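Local coordinates for protein delta-1-pyrroline-5-carboxylate dehydrogenase, mitochondrial (Mus musculus, PDB 4E3X) that catalyses, in mitochondria, the NAD-dependent oxidation of glutamate gamma-semialdehyde to glutamate, the second and last step of proline breakdown, at residues I78-S83 with A88-K93; S235-L240 with A390-K395. One frame throughout, in Å; residues are numbered along the deposited sequence.

Interaction 1: I78-S83 with A88-K93; sequences IQYQLS and AHKVAK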
ATOM      1  N   ILE B  78      11.200  30.301  18.884  1.00  9.98           N
ATOM      2  CA  ILE B  78      12.540  30.245  18.325  1.00 10.40           C
ATOM      3  C   ILE B  78      13.295  29.028  18.846  1.00  9.82           C
ATOM      4  O   ILE B  78      13.267  28.736  20.042  1.00 11.43           O
ATOM      5  CB  ILE B  78      13.309  31.532  18.685  1.00 11.71           C
ATOM      6  CG1 ILE B  78      12.600  32.754  18.088  1.00 13.18           C
ATOM      7  CG2 ILE B  78      14.760  31.456  18.208  1.00 12.82           C
ATOM      8  CD1 ILE B  78      12.545  32.745  16.570  1.00 14.33           C
ATOM      9  N   GLN B  79      13.971  28.326  17.937  1.00  8.90           N
ATOM     10  CA  GLN B  79      14.724  27.123  18.267  1.00 10.04           C
ATOM     11  C   GLN B  79      16.113  27.218  17.643  1.00  9.45           C
ATOM     12  O   GLN B  79      16.306  27.935  16.661  1.00  9.77           O
ATOM     13  CB  GLN B  79      14.001  25.889  17.713  1.00 10.90           C
ATOM     14  CG  GLN B  79      12.586  25.683  18.242  1.00 12.45           C
ATOM     15  CD  GLN B  79      12.568  25.192  19.675  1.00 14.00           C
ATOM     16  OE1 GLN B  79      13.450  24.445  20.096  1.00 15.91           O
ATOM     17  NE2 GLN B  79      11.559  25.611  20.436  1.00 14.21           N
ATOM     18  N   TYR B  80      17.075  26.501  18.215  1.00  9.61           N
ATOM     19  CA  TYR B  80      18.418  26.465  17.648  1.00 10.23           C
ATOM     20  C   TYR B  80      18.862  25.046  17.369  1.00  9.48           C
ATOM     21  O   TYR B  80      18.574  24.134  18.141  1.00 12.03           O
ATOM     22  CB  TYR B  80      19.437  27.111  18.583  1.00 11.87           C
ATOM     23  CG  TYR B  80      19.222  28.585  18.764  1.00 13.96           C
ATOM     24  CD1 TYR B  80      18.476  29.065  19.827  1.00 16.32           C
ATOM     25  CD2 TYR B  80      19.748  29.501  17.862  1.00 14.13           C
ATOM     26  CE1 TYR B  80      18.266  30.424  19.998  1.00 17.69           C
ATOM     27  CE2 TYR B  80      19.555  30.861  18.028  1.00 16.23           C
ATOM     28  CZ  TYR B  80      18.808  31.316  19.090  1.00 17.80           C
ATOM     29  OH  TYR B  80      18.608  32.670  19.245  1.00 20.41           O
ATOM     30  N   GLN B  81      19.568  24.881  16.256  1.00  7.92           N
ATOM     31  CA  GLN B  81      20.270  23.647  15.940  1.00  7.83           C
ATOM     32  C   GLN B  81      21.733  23.850  16.325  1.00  7.05           C
ATOM     33  O   GLN B  81      22.336  24.872  15.967  1.00  8.52           O
ATOM     34  CB  GLN B  81      20.158  23.334  14.450  1.00  7.92           C
ATOM     35  CG  GLN B  81      20.837  22.043  14.051  1.00  7.62           C
ATOM     36  CD  GLN B  81      20.924  21.882  12.551  1.00  7.33           C
ATOM     37  OE1 GLN B  81      20.476  22.755  11.794  1.00  8.04           O
ATOM     38  NE2 GLN B  81      21.516  20.779  12.103  1.00  7.52           N
ATOM     39  N   LEU B  82      22.284  22.895  17.068  1.00  7.83           N
ATOM     40  CA  LEU B  82      23.662  22.978  17.552  1.00  8.99           C
ATOM     41  C   LEU B  82      24.569  22.025  16.778  1.00  9.08           C
ATOM     42  O   LEU B  82      24.128  20.972  16.326  1.00 11.46           O
ATOM     43  CB  LEU B  82      23.712  22.622  19.039  1.00 10.76           C
ATOM     44  CG  LEU B  82      22.689  23.315  19.943  1.00 10.98           C
ATOM     45  CD1 LEU B  82      22.882  22.856  21.385  1.00 13.01           C
ATOM     46  CD2 LEU B  82      22.779  24.843  19.821  1.00 11.49           C
ATOM     47  N   SER B  83      25.841  22.380  16.629  1.00  9.36           N
ATOM     48  CA  SER B  83      26.801  21.465  16.032  1.00  9.02           C
ATOM     49  C   SER B  83      27.128  20.373  17.052  1.00  8.68           C
ATOM     50  O   SER B  83      27.589  20.679  18.146  1.00 10.33           O
ATOM     51  CB  SER B  83      28.070  22.220  15.636  1.00  8.97           C
ATOM     52  OG  SER B  83      28.987  21.359  14.980  1.00  9.46           O
ATOM     53  N   ALA B  88      28.493  24.674  21.422  1.00 13.48           N
ATOM     54  CA  ALA B  88      28.471  26.124  21.575  1.00 14.29           C
ATOM     55  C   ALA B  88      28.168  26.817  20.242  1.00 14.73           C
ATOM     56  O   ALA B  88      27.766  27.983  20.222  1.00 15.71           O
ATOM     57  CB  ALA B  88      29.792  26.623  22.147  1.00 15.39           C
ATOM     58  N   HIS B  89      28.370  26.100  19.137  1.00 13.56           N
ATOM     59  CA  HIS B  89      28.076  26.622  17.804  1.00 12.09           C
ATOM     60  C   HIS B  89      26.604  26.391  17.464  1.00 11.75           C
ATOM     61  O   HIS B  89      26.177  25.263  17.238  1.00 11.86           O
ATOM     62  CB  HIS B  89      28.989  25.960  16.755  1.00 12.22           C
ATOM     63  CG  HIS B  89      28.811  26.483  15.358  1.00 11.04           C
ATOM     64  ND1 HIS B  89      29.372  25.859  14.263  1.00 10.80           N
ATOM     65  CD2 HIS B  89      28.151  27.567  14.875  1.00 11.57           C
ATOM     66  CE1 HIS B  89      29.061  26.530  13.167  1.00 11.34           C
ATOM     67  NE2 HIS B  89      28.316  27.567  13.511  1.00 11.69           N
ATOM     68  N   LYS B  90      25.831  27.467  17.435  1.00 10.72           N
ATOM     69  CA  LYS B  90      24.462  27.399  16.956  1.00 10.06           C
ATOM     70  C   LYS B  90      24.511  27.528  15.443  1.00  8.74           C
ATOM     71  O   LYS B  90      24.780  28.608  14.921  1.00 10.11           O
ATOM     72  CB  LYS B  90      23.635  28.530  17.562  1.00 12.12           C
ATOM     73  CG  LYS B  90      23.456  28.403  19.064  1.00 14.26           C
ATOM     74  CD  LYS B  90      22.871  29.673  19.660  1.00 16.65           C
ATOM     75  CE  LYS B  90      22.507  29.486  21.120  1.00 19.21           C
ATOM     76  NZ  LYS B  90      23.706  29.219  21.957  1.00 20.91           N
ATOM     77  N   VAL B  91      24.280  26.426  14.736  1.00  8.66           N
ATOM     78  CA  VAL B  91      24.425  26.444  13.284  1.00  8.39           C
ATOM     79  C   VAL B  91      23.207  27.030  12.585  1.00  8.26           C
ATOM     80  O   VAL B  91      23.298  27.526  11.460  1.00  8.01           O
ATOM     81  CB  VAL B  91      24.775  25.047  12.710  1.00  8.09           C
ATOM     82  CG1 VAL B  91      25.955  24.446  13.469  1.00  9.75           C
ATOM     83  CG2 VAL B  91      23.565  24.114  12.748  1.00  8.20           C
ATOM     84  N   ALA B  92      22.065  26.982  13.258  1.00  7.97           N
ATOM     85  CA  ALA B  92      20.847  27.552  12.701  1.00  8.15           C
ATOM     86  C   ALA B  92      19.939  28.043  13.813  1.00  7.47           C
ATOM     87  O   ALA B  92      19.910  27.463  14.909  1.00  8.94           O
ATOM     88  CB  ALA B  92      20.112  26.538  11.814  1.00  9.24           C
ATOM     89  N   LYS B  93      19.221  29.124  13.515  1.00  7.84           N
ATOM     90  CA  LYS B  93      18.128  29.617  14.336  1.00  8.10           C
ATOM     91  C   LYS B  93      16.887  29.469  13.481  1.00  7.96           C
ATOM     92  O   LYS B  93      16.838  29.978  12.365  1.00 10.03           O
ATOM     93  CB  LYS B  93      18.340  31.090  14.687  1.00 10.54           C
ATOM     94  CG  LYS B  93      17.220  31.660  15.548  1.00 13.55           C
ATOM     95  CD  LYS B  93      17.529  33.046  16.082  1.00 19.12           C
ATOM     96  CE  LYS B  93      17.417  34.091  15.009  1.00 21.47           C
ATOM     97  NZ  LYS B  93      17.533  35.466  15.588  1.00 21.69           N
TER
HETATM   98  O   HOH W   1      30.829  23.448  14.218  1.00 12.47           O
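Gln81 meets Val91 and Ala92 together, and this two-against-one pairing is a classic beta bulge in an antiparallel hairpin. Gln81 O takes a hydrogen bond from Val91 N at 2.8 Å and a weaker, longer one from Ala92 N, while Gln81 N returns a 2.9 Å bond to Ala92 O. Beyond the bulge Ser83 N donates to His89 O (3.0 Å).

The tightly packed side carries Gln81, Ser83, Val91 and Ala92. The glutamine stretches out, CG anti to the backbone N (chi1 -179°), and its amide end crosses Val91 at a slant, CD 3.5 Å from Val91 CG2. Hydrogen bonds from Leu240 N to OE1 and from NE2 to Gly150 O hold this buried amide in place. The valine's other methyl, CG1, rests against Ser83 CB and sits over the middle of one face of the His89 imidazole. A water in the ring plane joins Ser83 OG to His89 ND1; Ser83 OG also bonds to Val149 O, and His89 NE2 to Gln60 O.

The other side, with Tyr80, Leu82, Lys90 and Lys93, is looser and more open to solvent. Lys90 CD lies over one face of the Tyr80 ring, 3.9 Å from its centroid, in a CH-pi contact, whereas its distant NZ can add at most a weak cation-pi attraction. Lys93 runs alongside the tyrosine, its CD 3.4 Å from Tyr80 OH, and its CG also touches Ile78 CG2.

Strand 78-83 lies at one edge of a four-stranded mixed sheet, and strand 89-95 separates it from strand 62-68. Beneath the buried face, helix 140-151 packs Val149 on Val91 and His89, and the start of helix 239-251 meets Gln81 and Val91.

Interaction 2: S235-L240 with A390-K395; sequences SDTAML and AVIDAK. With PRO (proline), chain J.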
ATOM      1  N   SER B 235      13.606  17.431  10.572  1.00  6.36           N
ATOM      2  CA  SER B 235      14.164  17.203  11.892  1.00  7.09           C
ATOM      3  C   SER B 235      14.892  18.436  12.415  1.00  6.77           C
ATOM      4  O   SER B 235      15.721  19.017  11.707  1.00  7.31           O
ATOM      5  CB  SER B 235      15.157  16.060  11.828  1.00  8.75           C
ATOM      6  OG  SER B 235      15.890  15.979  13.030  1.00 10.18           O
ATOM      7  N   ASP B 236      14.594  18.827  13.655  1.00  6.70           N
ATOM      8  CA  ASP B 236      15.271  19.949  14.292  1.00  7.87           C
ATOM      9  C   ASP B 236      16.790  19.827  14.190  1.00  7.98           C
ATOM     10  O   ASP B 236      17.493  20.811  13.967  1.00  9.40           O
ATOM     11  CB  ASP B 236      14.926  20.015  15.782  1.00  8.66           C
ATOM     12  CG  ASP B 236      13.469  20.318  16.060  1.00 11.80           C
ATOM     13  OD1 ASP B 236      12.676  20.541  15.125  1.00 11.24           O
ATOM     14  OD2 ASP B 236      13.130  20.346  17.256  1.00 14.86           O
ATOM     15  N   THR B 237      17.290  18.612  14.377  1.00  7.54           N
ATOM     16  CA  THR B 237      18.728  18.386  14.458  1.00  8.10           C
ATOM     17  C   THR B 237      19.382  18.185  13.086  1.00  7.73           C
ATOM     18  O   THR B 237      20.587  17.935  13.006  1.00  9.17           O
ATOM     19  CB  THR B 237      19.051  17.226  15.428  1.00  9.56           C
ATOM     20  OG1 THR B 237      18.082  16.191  15.266  1.00 13.14           O
ATOM     21  CG2 THR B 237      18.957  17.697  16.869  1.00 10.63           C
ATOM     22  N   ALA B 238      18.597  18.361  12.018  1.00  6.60           N
ATOM     23  CA  ALA B 238      19.126  18.366  10.652  1.00  7.07           C
ATOM     24  C   ALA B 238      18.608  19.571   9.871  1.00  6.53           C
ATOM     25  O   ALA B 238      18.547  19.539   8.642  1.00  7.32           O
ATOM     26  CB  ALA B 238      18.764  17.075   9.919  1.00  8.32           C
ATOM     27  N   MET B 239      18.238  20.636  10.580  1.00  6.96           N
ATOM     28  CA  MET B 239      17.564  21.760   9.929  1.00  6.29           C
ATOM     29  C   MET B 239      18.399  22.446   8.841  1.00  6.09           C
ATOM     30  O   MET B 239      17.883  22.763   7.759  1.00  6.87           O
ATOM     31  CB  MET B 239      17.110  22.768  10.982  1.00  8.24           C
ATOM     32  CG  MET B 239      16.123  23.804  10.475  1.00  9.63           C
ATOM     33  SD  MET B 239      14.600  23.052   9.876  1.00 11.34           S
ATOM     34  CE  MET B 239      14.138  22.041  11.258  1.00 10.39           C
ATOM     35  N   LEU B 240      19.666  22.703   9.146  1.00  7.08           N
ATOM     36  CA  LEU B 240      20.549  23.418   8.235  1.00  6.96           C
ATOM     37  C   LEU B 240      20.633  22.724   6.867  1.00  6.10           C
ATOM     38  O   LEU B 240      20.399  23.348   5.827  1.00  7.11           O
ATOM     39  CB  LEU B 240      21.937  23.532   8.867  1.00  7.37           C
ATOM     40  CG  LEU B 240      22.970  24.375   8.121  1.00  8.52           C
ATOM     41  CD1 LEU B 240      22.614  25.862   8.172  1.00  9.46           C
ATOM     42  CD2 LEU B 240      24.366  24.119   8.699  1.00  8.69           C
ATOM     43  N   ALA B 390      30.863  13.149  17.486  1.00 10.31           N
ATOM     44  CA  ALA B 390      29.853  13.210  18.527  1.00 10.63           C
ATOM     45  C   ALA B 390      28.500  12.702  18.050  1.00 10.33           C
ATOM     46  O   ALA B 390      28.171  12.797  16.866  1.00 10.86           O
ATOM     47  CB  ALA B 390      29.717  14.633  18.994  1.00 10.31           C
ATOM     48  N   VAL B 391      27.710  12.185  18.984  1.00  9.98           N
ATOM     49  CA  VAL B 391      26.320  11.852  18.701  1.00  9.92           C
ATOM     50  C   VAL B 391      25.496  13.138  18.622  1.00  9.25           C
ATOM     51  O   VAL B 391      25.985  14.226  18.934  1.00  9.28           O
ATOM     52  CB  VAL B 391      25.731  10.853  19.726  1.00 10.50           C
ATOM     53  CG1 VAL B 391      26.526   9.544  19.704  1.00 11.17           C
ATOM     54  CG2 VAL B 391      25.698  11.455  21.132  1.00 11.55           C
ATOM     55  N   ILE B 392      24.249  13.012  18.190  1.00  9.09           N
ATOM     56  CA  ILE B 392      23.513  14.157  17.652  1.00  9.28           C
ATOM     57  C   ILE B 392      23.131  15.258  18.646  1.00  9.75           C
ATOM     58  O   ILE B 392      23.206  16.437  18.310  1.00 10.40           O
ATOM     59  CB  ILE B 392      22.256  13.681  16.872  1.00  8.44           C
ATOM     60  CG1 ILE B 392      21.615  14.831  16.078  1.00  8.20           C
ATOM     61  CG2 ILE B 392      21.250  13.002  17.803  1.00  9.47           C
ATOM     62  CD1 ILE B 392      22.471  15.352  14.926  1.00  8.96           C
ATOM     63  N   ASP B 393      22.714  14.885  19.851  1.00 10.05           N
ATOM     64  CA  ASP B 393      22.211  15.873  20.791  1.00 11.22           C
ATOM     65  C   ASP B 393      22.270  15.389  22.233  1.00 11.59           C
ATOM     66  O   ASP B 393      22.687  14.262  22.517  1.00 11.64           O
ATOM     67  CB  ASP B 393      20.796  16.367  20.411  1.00 11.85           C
ATOM     68  CG  ASP B 393      19.724  15.282  20.490  1.00 13.66           C
ATOM     69  OD1 ASP B 393      19.991  14.159  20.962  1.00 13.55           O
ATOM     70  OD2 ASP B 393      18.587  15.569  20.067  1.00 15.26           O
ATOM     71  N   ALA B 394      21.853  16.264  23.139  1.00 12.86           N
ATOM     72  CA  ALA B 394      21.919  15.981  24.563  1.00 14.40           C
ATOM     73  C   ALA B 394      21.073  14.775  24.951  1.00 13.95           C
ATOM     74  O   ALA B 394      21.470  13.984  25.810  1.00 14.46           O
ATOM     75  CB  ALA B 394      21.504  17.210  25.365  1.00 16.07           C
ATOM     76  N   LYS B 395      19.916  14.624  24.313  1.00 13.94           N
ATOM     77  CA  LYS B 395      19.024  13.511  24.633  1.00 14.79           C
ATOM     78  C   LYS B 395      19.648  12.172  24.233  1.00 13.73           C
ATOM     79  O   LYS B 395      19.580  11.194  24.977  1.00 13.28           O
ATOM     80  CB  LYS B 395      17.661  13.697  23.962  1.00 16.25           C
TER
HETATM   81  N   PRO J 602      17.821  12.767  19.500  1.00 19.84           N
HETATM   82  CA  PRO J 602      16.536  12.876  20.197  1.00 20.82           C
HETATM   83  C   PRO J 602      16.340  11.740  21.196  1.00 23.33           C
HETATM   84  O   PRO J 602      17.255  10.948  21.438  1.00 23.48           O
HETATM   85  CB  PRO J 602      15.501  12.790  19.058  1.00 21.18           C
HETATM   86  CG  PRO J 602      16.294  12.526  17.788  1.00 20.62           C
HETATM   87  CD  PRO J 602      17.674  13.027  18.060  1.00 20.17           C
HETATM   88  OXT PRO J 602      15.271  11.602  21.792  1.00 24.78           O
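Thr237 and Ile392 make the main nonpolar contact, the threonine's CB lying 3.6 Å from Ile392 CG1. The isoleucine reaches across with CG1 anti to its own backbone N (chi1 -169°), and its terminal CD1 approaches both Thr237 CB and Thr237 O. Thr237 CG2 also makes a van der Waals contact with Asp393 OD2 at 3.9 Å, the two side chains crossing at about a right angle. Phe210 touches both Thr237 and Ile392.

Hydrogen bonds hold each segment in its own shape. Ser235 OG accepts from Thr237 N, an ST turn, and also from Thr237 OG1 at 3.1 Å, which helps to hold the side chain at chi1 39°, with its methyl close to Asp393. An alanine here would keep the CB contact with Ile392, but the loss of CG2 and the hydroxyl would probably open a gap beside Asp393 OD2 and leave Ser235 OG without its side-chain donor. On the other segment, Asp393 is the N-cap of helix 394-409, its OD1 accepting from Ala396 N.

The remaining interactions involve a proline from the cryoprotectant, in a pocket formed by Phe210, Ile392, Asp393, Lys395, Ala396 and Arg399. Its N makes a weak hydrogen bond to Asp393 OD1 (3.0 Å), its ring carbon CD rests 3.6 Å from Ile392 CG2, and its carboxylate carbon lies near Lys395 CB. Arg399 also hydrogen-bonds this proline.

How the interactions relate
The two sites meet at Gln81, whose amide, on the buried face of the hairpin, ties it to the first turn of helix 239-251, the helix that segment 235-240 leads into. Interaction 1 is local and extensive, with backbone bonds joining strands a few residues apart and one face partly open to solvent. Interaction 2, nearer the centre of the chain, brings together segments 150 residues apart through a much smaller contact, made of van der Waals packing without direct hydrogen bonds between them. Polar groups there serve turns, a helix start and a ligand instead.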